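Local coordinates for mandelate racemase/muconate lactonizing enzyme-like protein (Roseovarius sp. TM1035, PDB 3RCY) that is a member of the enolase superfamily, related to mandelate racemase and muconate lactonizing enzyme, and probably catalyses a magnesium-dependent isomerase-type reaction, at residues P87-I92 / R262-A267; G97-C102 / G289-M294; Y129-P134 / M334-E339. One frame throughout, in Å; residues are numbered along the deposited sequence.

Contact 1: residues P87-I92 / R262-A267; sequences PDLTAI and RLTTKA. With RIB (alpha-D-ribofuranose), chain L; RIB (alpha-D-ribofuranose), chain M.
The seam between the N-terminal domain and the barrel of an enolase-superfamily enzyme is illustrated by Pro-87, Leu-89 and Ile-92, at and just before the start of helix 89-110, closing on Thr-264 and Thr-265 in the loop after barrel strand 257-259. Pro-87 comes in with CB and CG: CB sits 3.7 Å from Thr-264 CG2, while CG lies 3.4 Å from Thr-265 OG1, the two side chains crossing at about a right angle. Thr-264 uses both branches. Its methyl is wedged between Pro-87 and Leu-89, whose CD1 is 4.0 Å from CG2; its hydroxyl, swung opposite the backbone N (chi1 -176°), brings OG1 to 3.3 Å from Ile-92 CG2. The stronger polar partner of that OG1 is Arg-287 O, to which it is hydrogen-bonded; a water bridges the same hydroxyl to Leu-89 O, 2.7 Å from the water.

Each segment leads into a capped helix. Asp-88 OD1 receives Ala-91 N at 3.0 Å in an almost straight bond that arrives from above the carboxylate plane, and OD2 reaches Ser-45 and Thr-90 of a second subunit. Thr-265 OG1, by contrast, gives its proton to Thr-264 O and takes only a weak bond from Ala-267 N, 3.1 Å away. The sugars lie beside this join: Ala-267 O accepts from O5 of the ribofuranose of chain L at 2.8 Å, and Leu-263 CD2 meets that of chain M. In the enolase superfamily an N-terminal capping domain packs on the C-terminal barrel, and here Pro-87 and Ala-267, one from each side, border the chain L sugar.

Contact 2: residues G97-C102 / G289-M294; sequences GLEIAC and GGIWEM
Glu-99 is the first residue of 97-102 to meet 289-294, and it does so with its whole carboxylate. Its chain leaves helix 89-110 with CG opposite the backbone N and then bends (chi2 -98°), which turns the two oxygens toward the N-terminal end of helix 290-302. OE1 takes Ile-291 N at 2.8 Å, on the syn side but somewhat out of the carboxylate plane. OE2 offers its syn lone pair to Trp-292 N, 2.9 Å away in a nearly straight bond (167°). A water donates to OE2 at 2.7 Å and to Gly-289 O, and accepts from Glu-293 N at 3.0 Å, so that a third amide is drawn in. Gly-290 CA comes close to OE1, where a beta carbon would clash. Were Glu-99 cut back to an alanine, the N-H groups of Ile-291 and Trp-292 would probably lose their acceptors and a gap open between the helices.

One residue on, Ile-100 adds the apolar part, its CG1 lying 4.2 Å from Ile-291 CG1 as the side chains cross at about a right angle, with Leu-366 against Ile-100. The short helical segments themselves run 95° apart, with axes 8.6 Å from each other at closest. A buried carboxylate gripped by two successive amides at a helix start, with a water besides and a weak bond from Trp-103 NE1, is likely to remain ionised, its charge favoured by the helix dipole.

Contact 3: residues Y129-P134 / M334-E339; sequences YTYLYP and MCESIE
The ring of Tyr-129 is covered on one face by Glu-336 CA, which stands 3.8 Å from the ring centroid and 23° off the normal, a CH-pi contact displaced toward the rim. Met-334 SD approaches the same ring obliquely, 4.3 Å from its centroid, in a Met-aromatic contact, and Trp-233 meets it edge-to-face. With CG set between the backbone N and the carbonyl carbon (chi1 80°), Tyr-129 folds its ring across the neighbouring strand, and the extended Glu-336 side chain runs on past the phenol until its CD is 3.1 Å from Tyr-129 OH. Ring and carboxylate planes are only 24° apart. The two polar ends share Lys-166, which is hydrogen-bonded to Tyr-129 OH, salt-bridged to Glu-336 OE2 and in cation-pi contact with Tyr-131; Glu-336 OE1 is held by Leu-312 N. The nearest atom of the Tyr-131 side chain is about 4 Å from the magnesium ion. The Tyr-133 ring has Tyr-131 CB over one face and stacks with Trp-19, and its OH lies 3.8 Å from Ile-338 CG1.

Beneath the side chains the backbones pair in parallel. Tyr-129 N donates to Cys-335 O at 3.1 Å, from above the carbonyl plane, and Ser-337 N reaches Tyr-129 O at 2.9 Å, nearly in line with the C=O bond. Beyond this bridge, waters take over: one donates to Ser-337 O at 2.7 Å, accepts from Tyr-131 N and meets Tyr-133 OH, while another donates to Thr-130 OG1 at 2.6 Å and accepts from Glu-339 N.

In the barrel, strand 126-131, the first, lies between 164-167 and the last strand, 335-336, with helix 147-159 packed against Thr-130 and Leu-132.

In the fold
The first segments of the three contacts come in order along the chain, 87-92, 97-102 and 129-134, and their partners follow in the same order, so every pair of contacts crosses in sequence. Contacts 1 and 2 share helix 89-110, have centres about 12 Å apart and touch through the Lys-266 to Glu-293 salt bridge; together they fasten the N-terminal domain to the loops and helices that follow later barrel strands. Contact 3 lies on the opposite side of the chain's centre, about 25 Å and 23 Å from them between centres, and closes the barrel by pairing its first and last strands. Domain docking and barrel closure are thus secured at separate places.

Contact 1: residues P87-I92 / R262-A267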
loop_
_atom_site.group_PDB
_atom_site.type_symbol
_atom_site.label_atom_id
_atom_site.label_comp_id
_atom_site.label_asym_id
_atom_site.label_seq_id
_atom_site.Cartn_x
_atom_site.Cartn_y
_atom_site.Cartn_z
ATOM N N PRO A 87 21.472 13.293 -10.688
ATOM C CA PRO A 87 21.649 14.733 -10.527
ATOM C C PRO A 87 22.915 15.114 -9.753
ATOM O O PRO A 87 23.121 14.638 -8.644
ATOM C CB PRO A 87 20.394 15.157 -9.745
ATOM C CG PRO A 87 19.387 14.100 -10.031
ATOM C CD PRO A 87 20.194 12.831 -10.109
ATOM N N ASP A 88 23.753 15.953 -10.362
ATOM C CA ASP A 88 24.893 16.565 -9.673
ATOM C C ASP A 88 24.541 18.026 -9.436
ATOM O O ASP A 88 24.507 18.815 -10.374
ATOM C CB ASP A 88 26.174 16.448 -10.515
ATOM C CG ASP A 88 27.410 17.021 -9.806
ATOM O OD1 ASP A 88 27.327 18.103 -9.195
ATOM O OD2 ASP A 88 28.483 16.388 -9.874
ATOM N N LEU A 89 24.291 18.385 -8.178
ATOM C CA LEU A 89 23.804 19.726 -7.842
ATOM C C LEU A 89 24.691 20.841 -8.421
ATOM O O LEU A 89 24.193 21.834 -8.959
ATOM C CB LEU A 89 23.661 19.871 -6.326
ATOM C CG LEU A 89 22.994 21.153 -5.818
ATOM C CD1 LEU A 89 21.503 21.189 -6.189
ATOM C CD2 LEU A 89 23.185 21.265 -4.323
ATOM N N THR A 90 26.003 20.650 -8.348
ATOM C CA THR A 90 26.953 21.665 -8.795
ATOM C C THR A 90 27.079 21.725 -10.326
ATOM O O THR A 90 27.010 22.814 -10.913
ATOM C CB THR A 90 28.331 21.458 -8.109
ATOM O OG1 THR A 90 28.256 21.925 -6.761
ATOM C CG2 THR A 90 29.448 22.212 -8.831
ATOM N N ALA A 91 27.258 20.569 -10.965
ATOM C CA ALA A 91 27.414 20.517 -12.426
ATOM C C ALA A 91 26.148 20.951 -13.177
ATOM O O ALA A 91 26.230 21.596 -14.225
ATOM C CB ALA A 91 27.841 19.121 -12.878
ATOM N N ILE A 92 24.983 20.589 -12.645
ATOM C CA ILE A 92 23.710 20.959 -13.277
ATOM C C ILE A 92 23.413 22.448 -13.035
ATOM O O ILE A 92 22.823 23.117 -13.892
ATOM C CB ILE A 92 22.548 20.028 -12.832
ATOM C CG1 ILE A 92 22.807 18.575 -13.275
ATOM C CG2 ILE A 92 21.211 20.509 -13.363
ATOM C CD1 ILE A 92 22.873 18.351 -14.803
ATOM N N ARG A 262 15.847 23.884 -3.768
ATOM C CA ARG A 262 17.111 23.186 -3.525
ATOM C C ARG A 262 17.164 21.832 -4.228
ATOM O O ARG A 262 18.076 21.027 -3.995
ATOM C CB ARG A 262 17.351 23.054 -2.022
ATOM C CG ARG A 262 17.663 24.410 -1.382
ATOM C CD ARG A 262 18.041 24.273 0.060
ATOM N NE ARG A 262 16.875 24.277 0.932
ATOM C CZ ARG A 262 16.920 24.032 2.238
ATOM N NH1 ARG A 262 18.077 23.742 2.830
ATOM N NH2 ARG A 262 15.809 24.095 2.957
ATOM N N LEU A 263 16.183 21.597 -5.101
ATOM C CA LEU A 263 16.090 20.352 -5.864
ATOM C C LEU A 263 16.570 20.557 -7.294
ATOM O O LEU A 263 16.616 21.693 -7.795
ATOM C CB LEU A 263 14.643 19.817 -5.861
ATOM C CG LEU A 263 14.033 19.501 -4.492
ATOM C CD1 LEU A 263 12.670 18.785 -4.660
ATOM C CD2 LEU A 263 14.976 18.657 -3.604
ATOM N N THR A 264 16.918 19.462 -7.963
ATOM C CA THR A 264 17.442 19.588 -9.307
ATOM C C THR A 264 17.076 18.432 -10.225
ATOM O O THR A 264 17.195 17.260 -9.845
ATOM C CB THR A 264 18.978 19.818 -9.302
ATOM O OG1 THR A 264 19.424 20.031 -10.641
ATOM C CG2 THR A 264 19.720 18.632 -8.691
ATOM N N THR A 265 16.690 18.799 -11.451
ATOM C CA THR A 265 16.235 17.894 -12.531
ATOM C C THR A 265 14.908 17.211 -12.224
ATOM O O THR A 265 14.498 17.093 -11.065
ATOM C CB THR A 265 17.252 16.776 -12.952
ATOM O OG1 THR A 265 17.134 15.659 -12.063
ATOM C CG2 THR A 265 18.715 17.274 -13.018
ATOM N N LYS A 266 14.253 16.740 -13.286
ATOM C CA LYS A 266 13.017 15.977 -13.171
ATOM C C LYS A 266 13.181 14.698 -12.341
ATOM O O LYS A 266 12.212 14.220 -11.764
ATOM C CB LYS A 266 12.461 15.641 -14.567
ATOM C CG LYS A 266 13.356 14.727 -15.412
ATOM C CD LYS A 266 13.013 14.846 -16.896
ATOM C CE LYS A 266 14.078 14.185 -17.784
ATOM N NZ LYS A 266 15.439 14.823 -17.699
ATOM N N ALA A 267 14.397 14.147 -12.280
ATOM C CA ALA A 267 14.648 12.949 -11.453
ATOM C C ALA A 267 14.362 13.195 -9.968
ATOM O O ALA A 267 14.098 12.255 -9.226
ATOM C CB ALA A 267 16.084 12.427 -11.642
HETATM O O5 RIB L . 16.606 11.057 -8.621
HETATM C C5 RIB L . 16.259 10.849 -7.248
HETATM C C4 RIB L . 17.543 10.675 -6.458
HETATM O O4 RIB L . 17.641 9.322 -6.017
HETATM C C3 RIB L . 18.738 10.957 -7.347
HETATM O O3 RIB L . 19.429 12.121 -6.859
HETATM C C2 RIB L . 19.561 9.677 -7.340
HETATM O O2 RIB L . 20.915 9.921 -6.980
HETATM C C1 RIB L . 18.931 8.777 -6.290
HETATM O O1 RIB L . 18.818 7.409 -6.729
HETATM O O5 RIB M . 18.241 11.981 -0.974
HETATM C C5 RIB M . 17.099 11.876 -1.831
HETATM C C4 RIB M . 17.058 13.114 -2.709
HETATM O O4 RIB M . 15.713 13.425 -3.064
HETATM C C3 RIB M . 17.575 14.328 -1.969
HETATM O O3 RIB M . 18.925 14.571 -2.323
HETATM C C2 RIB M . 16.736 15.474 -2.457
HETATM O O2 RIB M . 17.446 16.190 -3.463
HETATM C C1 RIB M . 15.501 14.840 -3.061
HETATM O O1 RIB M . 14.350 15.184 -2.279
HETATM O O HOH W 1 21.660 21.444 -9.944
#

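Contact 2: residues G97-C102 / G289-M294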
loop_
_atom_site.group_PDB
_atom_site.type_symbol
_atom_site.label_atom_id
_atom_site.label_comp_id
_atom_site.label_asym_id
_atom_site.label_seq_id
_atom_site.Cartn_x
_atom_site.Cartn_y
_atom_site.Cartn_z
ATOM N N GLY A 97 22.501 27.651 -16.132
ATOM C CA GLY A 97 22.803 29.008 -16.560
ATOM C C GLY A 97 23.180 29.073 -18.027
ATOM O O GLY A 97 22.742 29.968 -18.742
ATOM N N LEU A 98 23.981 28.107 -18.468
ATOM C CA LEU A 98 24.411 28.023 -19.865
ATOM C C LEU A 98 23.221 27.712 -20.790
ATOM O O LEU A 98 23.131 28.244 -21.901
ATOM C CB LEU A 98 25.509 26.966 -20.012
ATOM C CG LEU A 98 26.787 27.208 -19.182
ATOM C CD1 LEU A 98 27.639 25.942 -19.064
ATOM C CD2 LEU A 98 27.609 28.358 -19.758
ATOM N N GLU A 99 22.311 26.861 -20.312
ATOM C CA GLU A 99 21.100 26.498 -21.067
ATOM C C GLU A 99 20.170 27.707 -21.248
ATOM O O GLU A 99 19.582 27.903 -22.320
ATOM C CB GLU A 99 20.372 25.324 -20.381
ATOM C CG GLU A 99 19.222 24.710 -21.186
ATOM C CD GLU A 99 17.828 25.206 -20.788
ATOM O OE1 GLU A 99 17.709 26.294 -20.172
ATOM O OE2 GLU A 99 16.825 24.508 -21.130
ATOM N N ILE A 100 20.045 28.521 -20.201
ATOM C CA ILE A 100 19.248 29.750 -20.283
ATOM C C ILE A 100 19.823 30.705 -21.344
ATOM O O ILE A 100 19.069 31.303 -22.122
ATOM C CB ILE A 100 19.112 30.448 -18.902
ATOM C CG1 ILE A 100 18.234 29.601 -17.965
ATOM C CG2 ILE A 100 18.515 31.858 -19.054
ATOM C CD1 ILE A 100 18.409 29.916 -16.461
ATOM N N ALA A 101 21.155 30.829 -21.384
ATOM C CA ALA A 101 21.830 31.619 -22.424
ATOM C C ALA A 101 21.558 31.068 -23.829
ATOM O O ALA A 101 21.435 31.838 -24.784
ATOM C CB ALA A 101 23.340 31.694 -22.155
ATOM N N CYS A 102 21.471 29.742 -23.956
ATOM C CA CYS A 102 21.122 29.108 -25.236
ATOM C C CYS A 102 19.731 29.530 -25.701
ATOM O O CYS A 102 19.530 29.814 -26.895
ATOM C CB CYS A 102 21.210 27.579 -25.162
ATOM S SG CYS A 102 22.888 26.919 -24.968
ATOM N N GLY A 289 18.188 22.668 -13.906
ATOM C CA GLY A 289 18.423 22.077 -15.223
ATOM C C GLY A 289 18.057 22.977 -16.390
ATOM O O GLY A 289 18.190 22.573 -17.549
ATOM N N GLY A 290 17.579 24.178 -16.084
ATOM C CA GLY A 290 17.204 25.167 -17.091
ATOM C C GLY A 290 15.749 25.118 -17.535
ATOM O O GLY A 290 14.928 24.401 -16.955
ATOM N N ILE A 291 15.447 25.884 -18.583
ATOM C CA ILE A 291 14.067 26.126 -19.027
ATOM C C ILE A 291 13.384 24.859 -19.550
ATOM O O ILE A 291 12.263 24.552 -19.144
ATOM C CB ILE A 291 14.001 27.273 -20.081
ATOM C CG1 ILE A 291 14.449 28.601 -19.458
ATOM C CG2 ILE A 291 12.584 27.398 -20.695
ATOM C CD1 ILE A 291 14.774 29.707 -20.471
ATOM N N TRP A 292 14.057 24.136 -20.443
ATOM C CA TRP A 292 13.478 22.944 -21.081
ATOM C C TRP A 292 13.222 21.827 -20.076
ATOM O O TRP A 292 12.152 21.229 -20.075
ATOM C CB TRP A 292 14.386 22.444 -22.208
ATOM C CG TRP A 292 13.736 21.498 -23.189
ATOM C CD1 TRP A 292 14.015 20.166 -23.357
ATOM C CD2 TRP A 292 12.711 21.815 -24.142
ATOM N NE1 TRP A 292 13.225 19.637 -24.358
ATOM C CE2 TRP A 292 12.422 20.627 -24.860
ATOM C CE3 TRP A 292 12.018 22.991 -24.472
ATOM C CZ2 TRP A 292 11.464 20.581 -25.884
ATOM C CZ3 TRP A 292 11.066 22.949 -25.489
ATOM C CH2 TRP A 292 10.795 21.744 -26.184
ATOM N N GLU A 293 14.210 21.548 -19.227
ATOM C CA GLU A 293 14.063 20.542 -18.170
ATOM C C GLU A 293 12.877 20.897 -17.257
ATOM O O GLU A 293 12.082 20.029 -16.889
ATOM C CB GLU A 293 15.380 20.404 -17.382
ATOM C CG GLU A 293 15.352 19.431 -16.207
ATOM C CD GLU A 293 15.375 17.964 -16.607
ATOM O OE1 GLU A 293 15.314 17.633 -17.816
ATOM O OE2 GLU A 293 15.465 17.130 -15.685
ATOM N N MET A 294 12.733 22.181 -16.938
ATOM C CA MET A 294 11.608 22.620 -16.116
ATOM C C MET A 294 10.253 22.585 -16.833
ATOM O O MET A 294 9.222 22.454 -16.173
ATOM C CB MET A 294 11.885 23.983 -15.465
ATOM C CG MET A 294 12.923 23.902 -14.325
ATOM S SD MET A 294 12.544 22.604 -13.118
ATOM C CE MET A 294 13.532 21.228 -13.694
HETATM O O HOH W 2 17.070 22.137 -19.945
#

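Contact 3: residues Y129-P134 / M334-E339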
loop_
_atom_site.group_PDB
_atom_site.type_symbol
_atom_site.label_atom_id
_atom_site.label_comp_id
_atom_site.label_asym_id
_atom_site.label_seq_id
_atom_site.Cartn_x
_atom_site.Cartn_y
_atom_site.Cartn_z
ATOM N N TYR A 129 4.717 37.724 -6.814
ATOM C CA TYR A 129 4.749 37.962 -5.372
ATOM C C TYR A 129 6.140 38.393 -4.929
ATOM O O TYR A 129 7.113 38.260 -5.677
ATOM C CB TYR A 129 4.294 36.723 -4.592
ATOM C CG TYR A 129 5.330 35.621 -4.400
ATOM C CD1 TYR A 129 5.405 34.554 -5.294
ATOM C CD2 TYR A 129 6.203 35.621 -3.299
ATOM C CE1 TYR A 129 6.318 33.527 -5.119
ATOM C CE2 TYR A 129 7.131 34.592 -3.112
ATOM C CZ TYR A 129 7.178 33.546 -4.029
ATOM O OH TYR A 129 8.073 32.519 -3.875
ATOM N N THR A 130 6.235 38.866 -3.695
ATOM C CA THR A 130 7.521 39.242 -3.122
ATOM C C THR A 130 7.600 38.834 -1.656
ATOM O O THR A 130 6.566 38.668 -1.001
ATOM C CB THR A 130 7.786 40.776 -3.296
ATOM O OG1 THR A 130 9.054 41.129 -2.730
ATOM C CG2 THR A 130 6.694 41.609 -2.655
ATOM N N TYR A 131 8.822 38.645 -1.155
ATOM C CA TYR A 131 9.075 38.651 0.281
ATOM C C TYR A 131 8.665 40.003 0.848
ATOM O O TYR A 131 8.652 41.007 0.132
ATOM C CB TYR A 131 10.566 38.494 0.575
ATOM C CG TYR A 131 11.068 37.101 0.845
ATOM C CD1 TYR A 131 12.048 36.535 0.021
ATOM C CD2 TYR A 131 10.601 36.358 1.930
ATOM C CE1 TYR A 131 12.546 35.263 0.256
ATOM C CE2 TYR A 131 11.094 35.071 2.182
ATOM C CZ TYR A 131 12.070 34.533 1.333
ATOM O OH TYR A 131 12.577 33.263 1.540
ATOM N N LEU A 132 8.364 40.022 2.144
ATOM C CA LEU A 132 8.242 41.269 2.888
ATOM C C LEU A 132 9.630 41.772 3.284
ATOM O O LEU A 132 10.333 41.135 4.072
ATOM C CB LEU A 132 7.370 41.080 4.130
ATOM C CG LEU A 132 5.936 40.634 3.836
ATOM C CD1 LEU A 132 5.168 40.362 5.121
ATOM C CD2 LEU A 132 5.240 41.691 2.983
ATOM N N TYR A 133 10.026 42.908 2.711
ATOM C CA TYR A 133 11.334 43.514 3.005
ATOM C C TYR A 133 11.138 44.739 3.895
ATOM O O TYR A 133 10.052 45.338 3.882
ATOM C CB TYR A 133 12.043 43.918 1.709
ATOM C CG TYR A 133 12.431 42.748 0.829
ATOM C CD1 TYR A 133 13.520 41.941 1.157
ATOM C CD2 TYR A 133 11.704 42.444 -0.329
ATOM C CE1 TYR A 133 13.888 40.859 0.359
ATOM C CE2 TYR A 133 12.064 41.363 -1.144
ATOM C CZ TYR A 133 13.158 40.575 -0.785
ATOM O OH TYR A 133 13.537 39.508 -1.561
ATOM N N PRO A 134 12.180 45.119 4.669
ATOM C CA PRO A 134 12.071 46.313 5.507
ATOM C C PRO A 134 11.739 47.542 4.670
ATOM O O PRO A 134 12.284 47.722 3.574
ATOM C CB PRO A 134 13.474 46.460 6.117
ATOM C CG PRO A 134 14.103 45.126 5.994
ATOM C CD PRO A 134 13.506 44.480 4.783
ATOM N N MET A 334 2.333 31.489 -9.487
ATOM C CA MET A 334 2.867 32.848 -9.392
ATOM C C MET A 334 4.395 32.850 -9.526
ATOM O O MET A 334 5.028 31.798 -9.389
ATOM C CB MET A 334 2.428 33.514 -8.076
ATOM C CG MET A 334 2.824 32.751 -6.803
ATOM S SD MET A 334 2.201 33.518 -5.287
ATOM C CE MET A 334 0.473 33.034 -5.294
ATOM N N CYS A 335 4.973 34.020 -9.807
ATOM C CA CYS A 335 6.428 34.170 -9.932
ATOM C C CYS A 335 6.997 35.030 -8.821
ATOM O O CYS A 335 6.630 36.200 -8.682
ATOM C CB CYS A 335 6.809 34.788 -11.282
ATOM S SG CYS A 335 6.863 33.608 -12.623
ATOM N N GLU A 336 7.903 34.452 -8.039
ATOM C CA GLU A 336 8.676 35.201 -7.044
ATOM C C GLU A 336 9.435 36.327 -7.743
ATOM O O GLU A 336 9.991 36.121 -8.812
ATOM C CB GLU A 336 9.657 34.252 -6.340
ATOM C CG GLU A 336 10.294 34.796 -5.067
ATOM C CD GLU A 336 10.912 33.693 -4.197
ATOM O OE1 GLU A 336 11.144 32.571 -4.703
ATOM O OE2 GLU A 336 11.166 33.951 -2.996
ATOM N N SER A 337 9.449 37.509 -7.127
ATOM C CA SER A 337 10.091 38.685 -7.702
ATOM C C SER A 337 10.795 39.517 -6.629
ATOM O O SER A 337 10.410 39.507 -5.453
ATOM C CB SER A 337 9.064 39.545 -8.456
ATOM O OG SER A 337 8.318 38.761 -9.384
ATOM N N ILE A 338 11.842 40.225 -7.043
ATOM C CA ILE A 338 12.608 41.081 -6.144
ATOM C C ILE A 338 12.763 42.445 -6.806
ATOM O O ILE A 338 13.349 42.565 -7.895
ATOM C CB ILE A 338 14.011 40.491 -5.807
ATOM C CG1 ILE A 338 13.896 39.043 -5.301
ATOM C CG2 ILE A 338 14.730 41.385 -4.770
ATOM C CD1 ILE A 338 15.244 38.335 -5.079
ATOM N N GLU A 339 12.217 43.468 -6.158
ATOM C CA GLU A 339 12.265 44.819 -6.699
ATOM C C GLU A 339 13.367 45.628 -6.023
ATOM O O GLU A 339 13.209 46.056 -4.881
ATOM C CB GLU A 339 10.909 45.503 -6.514
ATOM C CG GLU A 339 10.660 46.686 -7.433
ATOM C CD GLU A 339 9.489 47.556 -6.977
ATOM O OE1 GLU A 339 8.716 47.114 -6.091
ATOM O OE2 GLU A 339 9.348 48.687 -7.502
HETATM O O HOH W 3 10.233 43.037 -4.118
HETATM O O HOH W 4 11.150 38.652 -3.015
#